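Eukaryotic translation initiation factor 4 gamma 5 (Trypanosoma cruzi, PDB 6OZU) probably acts as a scaffold in translation initiation, its MIF4G domain being the part that in related eIF4G proteins recruits the RNA helicase eIF4A. Local coordinates at residues A107-E110 / R111-N115; H155-E158 / W159-Y162; R169-D173 / Y174-H178; A203-E206 / E207-H210. One frame throughout, in Å; residues are numbered along the deposited sequence. Where two conformers were deposited one is given.

Contact 1 of 4, residues A107-E110 / R111-N115; sequences AQLE and REIAN
The shortest polar bond here runs from Glu-112 N to Gln-108 O, at 2.8 Å. It is close to straight, with an N-H...O angle of 160°. Ile-113 N makes a similar bond to Leu-109 O at 2.9 Å. Arg-111 N reaches Ala-107 O at 3.2 Å. These are i to i+4 bonds of the last turn of helix 82-112, and Ile-113 is the first residue to leave helical backbone angles.

The side chain of Arg-111 folds back along this turn. Its chain is extended to CD and then bends (chi3 -53°), which lays the guanidinium over the preceding turn. One face of the group rests on Ala-107 O and Gln-108 CA, both displaced toward its rim. NH1 lies 3.6 Å from Ala-107 CB, and NH2 is equally close to Gln-108 CG. The Gln-108 amide plane is turned 52° from the guanidinium plane. The charge of Arg-111 is met by a salt bridge from NH2 to Glu-104, two turns earlier in the same helix.

On another side of the helix, Ile-113 CD1 lies 4.2 Å from Leu-109 CG. Glu-110 runs beside Ile-113 and points the same way, with OE1 3.9 Å from Ile-113 CD1. Leu-109 and Ile-113 also pack on helix 118-144, while Glu-110 and Glu-112 form salt bridges to Arg-125 and Arg-124 of that helix. The chemistry therefore divides this helix end: a small apolar patch and two carboxylates face the next helix, and Arg-111 pairs within its own helix.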
loop_
_atom_site.group_PDB
_atom_site.type_symbol
_atom_site.label_atom_id
_atom_site.label_comp_id
_atom_site.label_asym_id
_atom_site.label_seq_id
_atom_site.Cartn_x
_atom_site.Cartn_y
_atom_site.Cartn_z
ATOM N N ALA A 107 -12.311 -7.609 9.915
ATOM C CA ALA A 107 -13.451 -7.513 10.845
ATOM C C ALA A 107 -14.400 -8.700 10.694
ATOM O O ALA A 107 -14.853 -9.244 11.701
ATOM C CB ALA A 107 -14.203 -6.218 10.614
ATOM N N GLN A 108 -14.685 -9.103 9.433
ATOM C CA GLN A 108 -15.529 -10.235 9.087
ATOM C C GLN A 108 -14.910 -11.528 9.619
ATOM O O GLN A 108 -15.595 -12.251 10.339
ATOM C CB GLN A 108 -15.729 -10.305 7.570
ATOM C CG GLN A 108 -17.181 -10.383 7.135
ATOM C CD GLN A 108 -17.394 -10.039 5.675
ATOM O OE1 GLN A 108 -16.454 -9.712 4.926
ATOM N NE2 GLN A 108 -18.650 -10.099 5.235
ATOM N N LEU A 109 -13.610 -11.784 9.326
ATOM C CA LEU A 109 -12.870 -12.965 9.792
ATOM C C LEU A 109 -13.009 -13.165 11.291
ATOM O O LEU A 109 -13.394 -14.251 11.723
ATOM C CB LEU A 109 -11.370 -12.888 9.409
ATOM C CG LEU A 109 -10.489 -14.076 9.851
ATOM C CD1 LEU A 109 -10.487 -15.191 8.814
ATOM C CD2 LEU A 109 -9.091 -13.618 10.150
ATOM N N GLU A 110 -12.719 -12.117 12.071
ATOM C CA GLU A 110 -12.780 -12.162 13.527
ATOM C C GLU A 110 -14.205 -12.477 14.058
ATOM O O GLU A 110 -14.323 -13.245 15.013
ATOM C CB GLU A 110 -12.158 -10.893 14.140
ATOM C CG GLU A 110 -10.657 -10.740 13.856
ATOM C CD GLU A 110 -9.714 -11.919 14.092
ATOM O OE1 GLU A 110 -9.966 -12.723 15.021
ATOM O OE2 GLU A 110 -8.707 -12.032 13.353
ATOM N N ARG A 111 -15.263 -11.990 13.382
ATOM C CA ARG A 111 -16.656 -12.280 13.736
ATOM C C ARG A 111 -17.008 -13.733 13.372
ATOM O O ARG A 111 -17.691 -14.410 14.138
ATOM C CB ARG A 111 -17.613 -11.320 13.013
ATOM C CG ARG A 111 -17.668 -9.922 13.609
ATOM C CD ARG A 111 -18.760 -9.035 13.005
ATOM N NE ARG A 111 -18.749 -8.916 11.539
ATOM C CZ ARG A 111 -18.226 -7.898 10.859
ATOM N NH1 ARG A 111 -17.592 -6.916 11.497
ATOM N NH2 ARG A 111 -18.283 -7.880 9.532
ATOM N N GLU A 112 -16.549 -14.191 12.188
ATOM C CA GLU A 112 -16.751 -15.526 11.628
ATOM C C GLU A 112 -16.086 -16.641 12.480
ATOM O O GLU A 112 -16.690 -17.709 12.628
ATOM C CB GLU A 112 -16.229 -15.533 10.182
ATOM C CG GLU A 112 -16.424 -16.814 9.392
ATOM C CD GLU A 112 -16.033 -16.744 7.924
ATOM O OE1 GLU A 112 -15.370 -15.759 7.519
ATOM O OE2 GLU A 112 -16.368 -17.694 7.179
ATOM N N ILE A 113 -14.872 -16.392 13.048
ATOM C CA ILE A 113 -14.135 -17.384 13.843
ATOM C C ILE A 113 -14.226 -17.157 15.367
ATOM O O ILE A 113 -13.464 -17.777 16.119
ATOM C CB ILE A 113 -12.642 -17.516 13.375
ATOM C CG1 ILE A 113 -11.827 -16.213 13.632
ATOM C CG2 ILE A 113 -12.563 -17.988 11.910
ATOM C CD1 ILE A 113 -10.367 -16.278 13.471
ATOM N N ALA A 114 -15.147 -16.291 15.827
ATOM C CA ALA A 114 -15.308 -15.965 17.259
ATOM C C ALA A 114 -15.805 -17.135 18.138
ATOM O O ALA A 114 -15.410 -17.240 19.300
ATOM C CB ALA A 114 -16.220 -14.758 17.418
ATOM N N ASN A 115 -16.664 -18.002 17.576
ATOM C CA ASN A 115 -17.250 -19.156 18.264
ATOM C C ASN A 115 -16.708 -20.497 17.739
ATOM O O ASN A 115 -17.155 -21.565 18.169
ATOM C CB ASN A 115 -18.785 -19.098 18.172
ATOM C CG ASN A 115 -19.373 -17.793 18.668
ATOM O OD1 ASN A 115 -19.103 -17.333 19.792
ATOM N ND2 ASN A 115 -20.183 -17.165 17.831
#

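Contact 2 of 4, residues H155-E158 / W159-Y162; sequences HVLE and WLLY
The indole of Trp-159 takes Val-156 O on one face, 3.3 Å above the ring plane and displaced toward the rim. Leu-160 CB lies over the same face, farther off and also near the rim. At the indole edge, in its plane, sits His-155 CD2, 3.9 Å from Trp-159 CD1. The two rings meet rim to rim, with planes 71° apart. This edge contact holds for one of two modelled positions of His-155 and is less certain. The Tyr-162 ring has Glu-158 O at its own edge.

Trp-159 CG sits between the backbone N and the carbonyl carbon (chi1 60°). This turns the indole back along the preceding helical turn. Val-156 lies beside it and points the same way, its CG1 3.9 Å from Trp-159 CZ2. Leu-157 CD2 meets Leu-160 CD2 at 3.9 Å. Backbone bonds join Leu-160 N to Val-156 O, Leu-161 N to Leu-157 O, and Tyr-162 N to Glu-158 O.

Trp-159 and Val-156 also touch helix 82-112. Leu-157 packs on helices 173-186 and 194-208. Apolar side chains thus leave one helix toward several neighbours, consistent with a helix packed between others in the all-helical, HEAT-like MIF4G fold.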
loop_
_atom_site.group_PDB
_atom_site.type_symbol
_atom_site.label_atom_id
_atom_site.label_comp_id
_atom_site.label_asym_id
_atom_site.label_seq_id
_atom_site.Cartn_x
_atom_site.Cartn_y
_atom_site.Cartn_z
ATOM N N HIS A 155 -4.614 5.325 8.985
ATOM C CA HIS A 155 -5.904 4.642 9.227
ATOM C C HIS A 155 -5.775 3.129 9.155
ATOM O O HIS A 155 -6.407 2.434 9.949
ATOM C CB HIS A 155 -7.025 5.127 8.273
ATOM C CG HIS A 155 -8.413 4.640 8.625
ATOM N ND1 HIS A 155 -9.367 5.494 9.157
ATOM C CD2 HIS A 155 -8.974 3.415 8.467
ATOM C CE1 HIS A 155 -10.457 4.758 9.328
ATOM N NE2 HIS A 155 -10.264 3.499 8.937
ATOM N N VAL A 156 -4.946 2.601 8.225
ATOM C CA VAL A 156 -4.743 1.152 8.100
ATOM C C VAL A 156 -4.011 0.627 9.344
ATOM O O VAL A 156 -4.448 -0.371 9.930
ATOM C CB VAL A 156 -4.004 0.747 6.796
ATOM C CG1 VAL A 156 -3.475 -0.693 6.870
ATOM C CG2 VAL A 156 -4.876 0.943 5.571
ATOM N N LEU A 157 -2.901 1.316 9.747
ATOM C CA LEU A 157 -2.079 0.991 10.921
ATOM C C LEU A 157 -2.864 1.074 12.231
ATOM O O LEU A 157 -2.599 0.303 13.149
ATOM C CB LEU A 157 -0.803 1.854 10.975
ATOM C CG LEU A 157 0.225 1.611 9.864
ATOM C CD1 LEU A 157 1.401 2.522 10.004
ATOM C CD2 LEU A 157 0.686 0.186 9.850
ATOM N N GLU A 158 -3.862 1.963 12.296
ATOM C CA GLU A 158 -4.767 2.090 13.439
ATOM C C GLU A 158 -5.500 0.763 13.673
ATOM O O GLU A 158 -5.366 0.224 14.762
ATOM C CB GLU A 158 -5.782 3.205 13.222
ATOM C CG GLU A 158 -5.252 4.597 13.504
ATOM C CD GLU A 158 -6.354 5.628 13.649
ATOM O OE1 GLU A 158 -7.252 5.418 14.500
ATOM O OE2 GLU A 158 -6.325 6.637 12.905
ATOM N N TRP A 159 -6.204 0.201 12.657
ATOM C CA TRP A 159 -6.904 -1.075 12.832
ATOM C C TRP A 159 -5.963 -2.267 12.826
ATOM O O TRP A 159 -6.220 -3.250 13.514
ATOM C CB TRP A 159 -8.075 -1.271 11.854
ATOM C CG TRP A 159 -7.740 -1.265 10.389
ATOM C CD1 TRP A 159 -7.977 -0.250 9.503
ATOM C CD2 TRP A 159 -7.273 -2.389 9.605
ATOM N NE1 TRP A 159 -7.661 -0.655 8.222
ATOM C CE2 TRP A 159 -7.194 -1.955 8.262
ATOM C CE3 TRP A 159 -6.945 -3.727 9.905
ATOM C CZ2 TRP A 159 -6.755 -2.799 7.230
ATOM C CZ3 TRP A 159 -6.503 -4.556 8.884
ATOM C CH2 TRP A 159 -6.417 -4.092 7.566
ATOM N N LEU A 160 -4.850 -2.173 12.092
ATOM C CA LEU A 160 -3.849 -3.240 12.027
ATOM C C LEU A 160 -3.199 -3.480 13.389
ATOM O O LEU A 160 -2.996 -4.638 13.762
ATOM C CB LEU A 160 -2.802 -2.887 10.966
ATOM C CG LEU A 160 -1.925 -4.009 10.423
ATOM C CD1 LEU A 160 -2.707 -4.899 9.450
ATOM C CD2 LEU A 160 -0.719 -3.436 9.725
ATOM N N LEU A 161 -2.899 -2.385 14.145
ATOM C CA LEU A 161 -2.266 -2.459 15.458
ATOM C C LEU A 161 -3.236 -2.429 16.631
ATOM O O LEU A 161 -3.045 -3.179 17.587
ATOM C CB LEU A 161 -1.230 -1.338 15.627
ATOM C CG LEU A 161 -0.032 -1.282 14.646
ATOM C CD1 LEU A 161 0.726 0.026 14.833
ATOM C CD2 LEU A 161 0.923 -2.479 14.831
ATOM N N TYR A 162 -4.235 -1.530 16.599
ATOM C CA TYR A 162 -5.215 -1.372 17.680
ATOM C C TYR A 162 -6.490 -2.187 17.506
ATOM O O TYR A 162 -7.316 -2.190 18.414
ATOM C CB TYR A 162 -5.562 0.108 17.909
ATOM C CG TYR A 162 -4.407 0.968 18.392
ATOM C CD1 TYR A 162 -4.028 0.967 19.729
ATOM C CD2 TYR A 162 -3.752 1.840 17.527
ATOM C CE1 TYR A 162 -3.005 1.796 20.191
ATOM C CE2 TYR A 162 -2.716 2.661 17.973
ATOM C CZ TYR A 162 -2.350 2.638 19.309
ATOM O OH TYR A 162 -1.332 3.425 19.764
#

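Contact 3 of 4, residues R169-D173 / Y174-H178; sequences RFPAD and YELIH. With SO4 (sulfate ion), chain E; SO4 (sulfate ion), chain D.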
loop_
_atom_site.group_PDB
_atom_site.type_symbol
_atom_site.label_atom_id
_atom_site.label_comp_id
_atom_site.label_asym_id
_atom_site.label_seq_id
_atom_site.Cartn_x
_atom_site.Cartn_y
_atom_site.Cartn_z
ATOM N N ARG A 169 -4.821 -3.865 23.259
ATOM C CA ARG A 169 -3.684 -3.391 24.055
ATOM C C ARG A 169 -2.410 -3.500 23.201
ATOM O O ARG A 169 -1.585 -2.592 23.206
ATOM C CB ARG A 169 -3.539 -4.212 25.347
ATOM C CG ARG A 169 -4.594 -3.890 26.397
ATOM C CD ARG A 169 -4.361 -4.631 27.700
ATOM N NE ARG A 169 -5.235 -4.138 28.769
ATOM C CZ ARG A 169 -4.923 -3.159 29.617
ATOM N NH1 ARG A 169 -5.786 -2.783 30.553
ATOM N NH2 ARG A 169 -3.745 -2.548 29.535
ATOM N N PHE A 170 -2.309 -4.583 22.405
ATOM C CA PHE A 170 -1.191 -4.907 21.531
ATOM C C PHE A 170 -1.698 -5.668 20.292
ATOM O O PHE A 170 -2.658 -6.431 20.427
ATOM C CB PHE A 170 -0.178 -5.766 22.320
ATOM C CG PHE A 170 1.198 -5.849 21.716
ATOM C CD1 PHE A 170 2.019 -4.727 21.655
ATOM C CD2 PHE A 170 1.686 -7.051 21.230
ATOM C CE1 PHE A 170 3.291 -4.803 21.094
ATOM C CE2 PHE A 170 2.972 -7.127 20.683
ATOM C CZ PHE A 170 3.767 -6.004 20.622
ATOM N N PRO A 171 -1.086 -5.487 19.086
ATOM C CA PRO A 171 -1.586 -6.203 17.895
ATOM C C PRO A 171 -1.520 -7.722 17.937
ATOM O O PRO A 171 -0.696 -8.313 18.636
ATOM C CB PRO A 171 -0.729 -5.656 16.748
ATOM C CG PRO A 171 0.451 -5.078 17.391
ATOM C CD PRO A 171 0.046 -4.602 18.736
ATOM N N ALA A 172 -2.393 -8.352 17.135
ATOM C CA ALA A 172 -2.487 -9.793 16.977
ATOM C C ALA A 172 -1.240 -10.257 16.239
ATOM O O ALA A 172 -0.564 -9.435 15.607
ATOM C CB ALA A 172 -3.734 -10.135 16.185
ATOM N N ASP A 173 -0.934 -11.562 16.308
ATOM C CA ASP A 173 0.267 -12.143 15.717
ATOM C C ASP A 173 0.445 -11.906 14.211
ATOM O O ASP A 173 1.511 -11.406 13.818
ATOM C CB ASP A 173 0.357 -13.639 16.056
ATOM C CG ASP A 173 0.503 -13.917 17.551
ATOM O OD1 ASP A 173 1.374 -13.273 18.200
ATOM O OD2 ASP A 173 -0.258 -14.768 18.075
ATOM N N TYR A 174 -0.572 -12.244 13.371
ATOM C CA TYR A 174 -0.440 -12.045 11.914
ATOM C C TYR A 174 -0.394 -10.565 11.540
ATOM O O TYR A 174 0.299 -10.198 10.593
ATOM C CB TYR A 174 -1.487 -12.828 11.100
ATOM C CG TYR A 174 -1.324 -14.336 11.204
ATOM C CD1 TYR A 174 -0.382 -15.015 10.429
ATOM C CD2 TYR A 174 -2.091 -15.079 12.098
ATOM C CE1 TYR A 174 -0.217 -16.400 10.539
ATOM C CE2 TYR A 174 -1.942 -16.463 12.209
ATOM C CZ TYR A 174 -1.007 -17.119 11.426
ATOM O OH TYR A 174 -0.870 -18.479 11.556
ATOM N N GLU A 175 -1.025 -9.713 12.359
ATOM C CA GLU A 175 -1.015 -8.260 12.197
ATOM C C GLU A 175 0.362 -7.675 12.424
ATOM O O GLU A 175 0.773 -6.819 11.641
ATOM C CB GLU A 175 -2.046 -7.619 13.124
ATOM C CG GLU A 175 -3.413 -7.492 12.486
ATOM C CD GLU A 175 -4.031 -8.784 12.005
ATOM O OE1 GLU A 175 -4.225 -8.916 10.775
ATOM O OE2 GLU A 175 -4.289 -9.675 12.848
ATOM N N LEU A 176 1.097 -8.169 13.453
ATOM C CA LEU A 176 2.456 -7.754 13.730
ATOM C C LEU A 176 3.368 -8.071 12.548
ATOM O O LEU A 176 4.238 -7.253 12.245
ATOM C CB LEU A 176 2.992 -8.473 14.975
ATOM C CG LEU A 176 2.783 -7.771 16.298
ATOM C CD1 LEU A 176 2.855 -8.763 17.449
ATOM C CD2 LEU A 176 3.798 -6.691 16.490
ATOM N N ILE A 177 3.183 -9.259 11.885
ATOM C CA ILE A 177 3.974 -9.690 10.720
ATOM C C ILE A 177 3.720 -8.762 9.522
ATOM O O ILE A 177 4.683 -8.307 8.915
ATOM C CB ILE A 177 3.822 -11.194 10.384
ATOM C CG1 ILE A 177 3.984 -12.061 11.653
ATOM C CG2 ILE A 177 4.841 -11.613 9.305
ATOM C CD1 ILE A 177 3.413 -13.450 11.581
ATOM N N HIS A 178 2.445 -8.410 9.232
ATOM C CA HIS A 178 2.107 -7.444 8.157
ATOM C C HIS A 178 2.808 -6.098 8.380
ATOM O O HIS A 178 3.374 -5.539 7.434
ATOM C CB HIS A 178 0.587 -7.250 7.981
ATOM C CG HIS A 178 -0.177 -8.505 7.636
ATOM N ND1 HIS A 178 0.330 -9.452 6.759
ATOM C CD2 HIS A 178 -1.385 -8.925 8.076
ATOM C CE1 HIS A 178 -0.597 -10.396 6.686
ATOM N NE2 HIS A 178 -1.633 -10.129 7.474
HETATM S S SO4 E . -4.227 -8.015 24.146
HETATM O O1 SO4 E . -5.403 -8.878 24.035
HETATM O O2 SO4 E . -4.435 -6.872 23.253
HETATM O O3 SO4 E . -4.052 -7.574 25.535
HETATM O O4 SO4 E . -3.020 -8.755 23.757
HETATM S S SO4 D . 0.072 -3.831 28.601
HETATM O O1 SO4 D . -1.196 -4.510 28.313
HETATM O O2 SO4 D . -0.159 -2.544 29.274
HETATM O O3 SO4 D . 0.783 -3.640 27.330
HETATM O O4 SO4 D . 0.855 -4.682 29.490
#
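Leu-176 leads back from the first turn of helix 173-186 onto the loop before it. Its CB lies 3.5 Å from Asp-173 O. Leu-176 CG meets Pro-171 CG at 3.7 Å. The branches then part: CD1 approaches Phe-170 CE2 at 3.6 Å, while CD2 lies by Pro-171 CG, with Phe-170 CZ a little farther away. The side chain crosses both Phe-170 and Pro-171 at about a right angle. Pro-171 CD also lies over one face of the Phe-170 ring, near its rim. Phe-170 CG is anti to the backbone N (chi1 -163°), and the ring swings toward Leu-176.

Ala-172 holds the N-cap position. Its carbonyl O accepts the amide N of Leu-176 at 3.0 Å, with an N-H...O angle of 153°. The next bond, Ile-177 N to Asp-173 O, is weak. Ala-172 CB lies 3.4 Å from Glu-175 OE2, whose chain bends at chi2 (58°).

Ahead of the turn, one sulfate oxygen, O2 of the chain E ion, accepts two backbone amides: Arg-169 N at 3.0 Å and Phe-170 N at 3.2 Å. Arg-169 NH2 reaches O1 of the chain D sulfate only weakly. Both ions probably come from the crystallisation liquor.

Three helices border this turn. Phe-170, Pro-171 and Leu-176 pack against helix 215-235, Tyr-174 rests on helix 118-144, and Pro-171 and Glu-175 touch Leu-161 and Leu-160 of helix 150-162. The loop and the start of helix 173-186 thus meet three helices.

Contact 4 of 4, residues A203-E206 / E207-H210; sequences AVLE and ELMH
Leu-205 and Leu-208 are set obliquely to each other, one helical turn apart. Only their branch ends come near, with Leu-205 CD2 4.0 Å from Leu-208 CD1. In both, CG is anti to the carbonyl carbon. Leu-208 CG also lies 3.5 Å from Val-204 O, so the side chain covers a carbonyl of the turn before it.

His-210 has the same first torsion (chi1 -64°), but here it brings the ring back to Glu-206 O. There His-210 ND1 donates a hydrogen bond to Glu-206 O at 3.0 Å. This bond is bent, with an N-H...O angle of 137°, and the oxygen lies 28° out of the ring plane. The same oxygen receives a weak bond from Met-209 N. Met-209 CB lies 3.1 Å from Glu-206 O. A side chain thus takes up a carbonyl where the regular bonding of the helix gives way.

Met-209 N also bonds weakly to Leu-205 O, and its side chain bends at chi2 and chi3, leading the sulfur away from residues 203-206. Upstream the bonds are more regular: Leu-208 N meets Val-204 O at 3.2 Å, and Glu-207 N meets Ala-203 O at 3.1 Å. Glu-207 CB rests near Val-204 O.

Two helices border the last part of helix 194-208. Leu-205, Glu-206 and Met-209 touch helix 215-235. Val-204, Glu-207 and Leu-208 meet helix 150-162, whose Tyr-162 OH is hydrogen-bonded to Leu-208 O.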
loop_
_atom_site.group_PDB
_atom_site.type_symbol
_atom_site.label_atom_id
_atom_site.label_comp_id
_atom_site.label_asym_id
_atom_site.label_seq_id
_atom_site.Cartn_x
_atom_site.Cartn_y
_atom_site.Cartn_z
ATOM N N ALA A 203 6.675 9.817 10.976
ATOM C CA ALA A 203 5.631 10.753 11.409
ATOM C C ALA A 203 4.304 10.039 11.720
ATOM O O ALA A 203 3.640 10.393 12.694
ATOM C CB ALA A 203 5.410 11.804 10.339
ATOM N N VAL A 204 3.934 9.037 10.891
ATOM C CA VAL A 204 2.738 8.193 11.022
ATOM C C VAL A 204 2.820 7.403 12.331
ATOM O O VAL A 204 1.847 7.370 13.089
ATOM C CB VAL A 204 2.549 7.286 9.770
ATOM C CG1 VAL A 204 1.535 6.161 10.008
ATOM C CG2 VAL A 204 2.124 8.119 8.584
ATOM N N LEU A 205 3.993 6.811 12.610
ATOM C CA LEU A 205 4.222 6.058 13.834
ATOM C C LEU A 205 4.203 6.942 15.055
ATOM O O LEU A 205 3.785 6.471 16.106
ATOM C CB LEU A 205 5.500 5.198 13.783
ATOM C CG LEU A 205 5.656 4.236 12.598
ATOM C CD1 LEU A 205 6.937 3.476 12.725
ATOM C CD2 LEU A 205 4.474 3.275 12.477
ATOM N N GLU A 206 4.612 8.217 14.924
ATOM C CA GLU A 206 4.586 9.197 16.024
ATOM C C GLU A 206 3.143 9.579 16.353
ATOM O O GLU A 206 2.842 9.804 17.521
ATOM C CB GLU A 206 5.412 10.452 15.707
ATOM C CG GLU A 206 6.918 10.271 15.826
ATOM C CD GLU A 206 7.510 10.198 17.224
ATOM O OE1 GLU A 206 8.399 9.343 17.430
ATOM O OE2 GLU A 206 7.099 10.984 18.108
ATOM N N GLU A 207 2.249 9.633 15.334
ATOM C CA GLU A 207 0.823 9.904 15.506
ATOM C C GLU A 207 0.121 8.793 16.272
ATOM O O GLU A 207 -0.646 9.082 17.186
ATOM C CB GLU A 207 0.130 10.136 14.170
ATOM C CG GLU A 207 0.188 11.576 13.740
ATOM C CD GLU A 207 -0.515 11.891 12.439
ATOM O OE1 GLU A 207 -1.612 12.498 12.484
ATOM O OE2 GLU A 207 0.045 11.541 11.375
ATOM N N LEU A 208 0.391 7.526 15.926
ATOM C CA LEU A 208 -0.162 6.360 16.621
ATOM C C LEU A 208 0.247 6.369 18.108
ATOM O O LEU A 208 -0.478 5.849 18.949
ATOM C CB LEU A 208 0.313 5.058 15.955
ATOM C CG LEU A 208 -0.147 4.810 14.523
ATOM C CD1 LEU A 208 0.785 3.860 13.833
ATOM C CD2 LEU A 208 -1.572 4.318 14.470
ATOM N N MET A 209 1.384 6.990 18.425
ATOM C CA MET A 209 1.895 7.124 19.781
ATOM C C MET A 209 1.069 8.069 20.630
ATOM O O MET A 209 1.188 8.057 21.859
ATOM C CB MET A 209 3.303 7.644 19.716
ATOM C CG MET A 209 4.261 6.586 19.518
ATOM S SD MET A 209 5.701 7.121 20.315
ATOM C CE MET A 209 5.075 7.231 22.044
ATOM N N HIS A 210 0.281 8.930 19.977
ATOM C CA HIS A 210 -0.583 9.878 20.664
ATOM C C HIS A 210 -2.034 9.420 20.484
ATOM O O HIS A 210 -2.926 10.219 20.200
ATOM C CB HIS A 210 -0.274 11.318 20.220
ATOM C CG HIS A 210 1.115 11.749 20.607
ATOM N ND1 HIS A 210 2.165 11.710 19.699
ATOM C CD2 HIS A 210 1.598 12.143 21.811
ATOM C CE1 HIS A 210 3.240 12.112 20.365
ATOM N NE2 HIS A 210 2.952 12.379 21.641
#

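The four contacts follow in series from the N terminus. Each is local, so none closes a long loop, and none nests within or crosses another. Contact 1 ends helix 82-112. Contact 2 forms the last turns of helix 150-162, and contact 3 opens helix 173-186 after the intervening loop. Contact 4 lies on the last part of helix 194-208. Contact 2 touches both later ones: Leu-160 O lies 3.2 Å from Glu-175 CG of contact 3, and Leu-157 CD1 packs 3.6 Å from Val-204 CG1 of contact 4. Through contact 2, helix 150-162 thus joins the start of helix 173-186 to the last part of helix 194-208. Contact 1 touches none of the others.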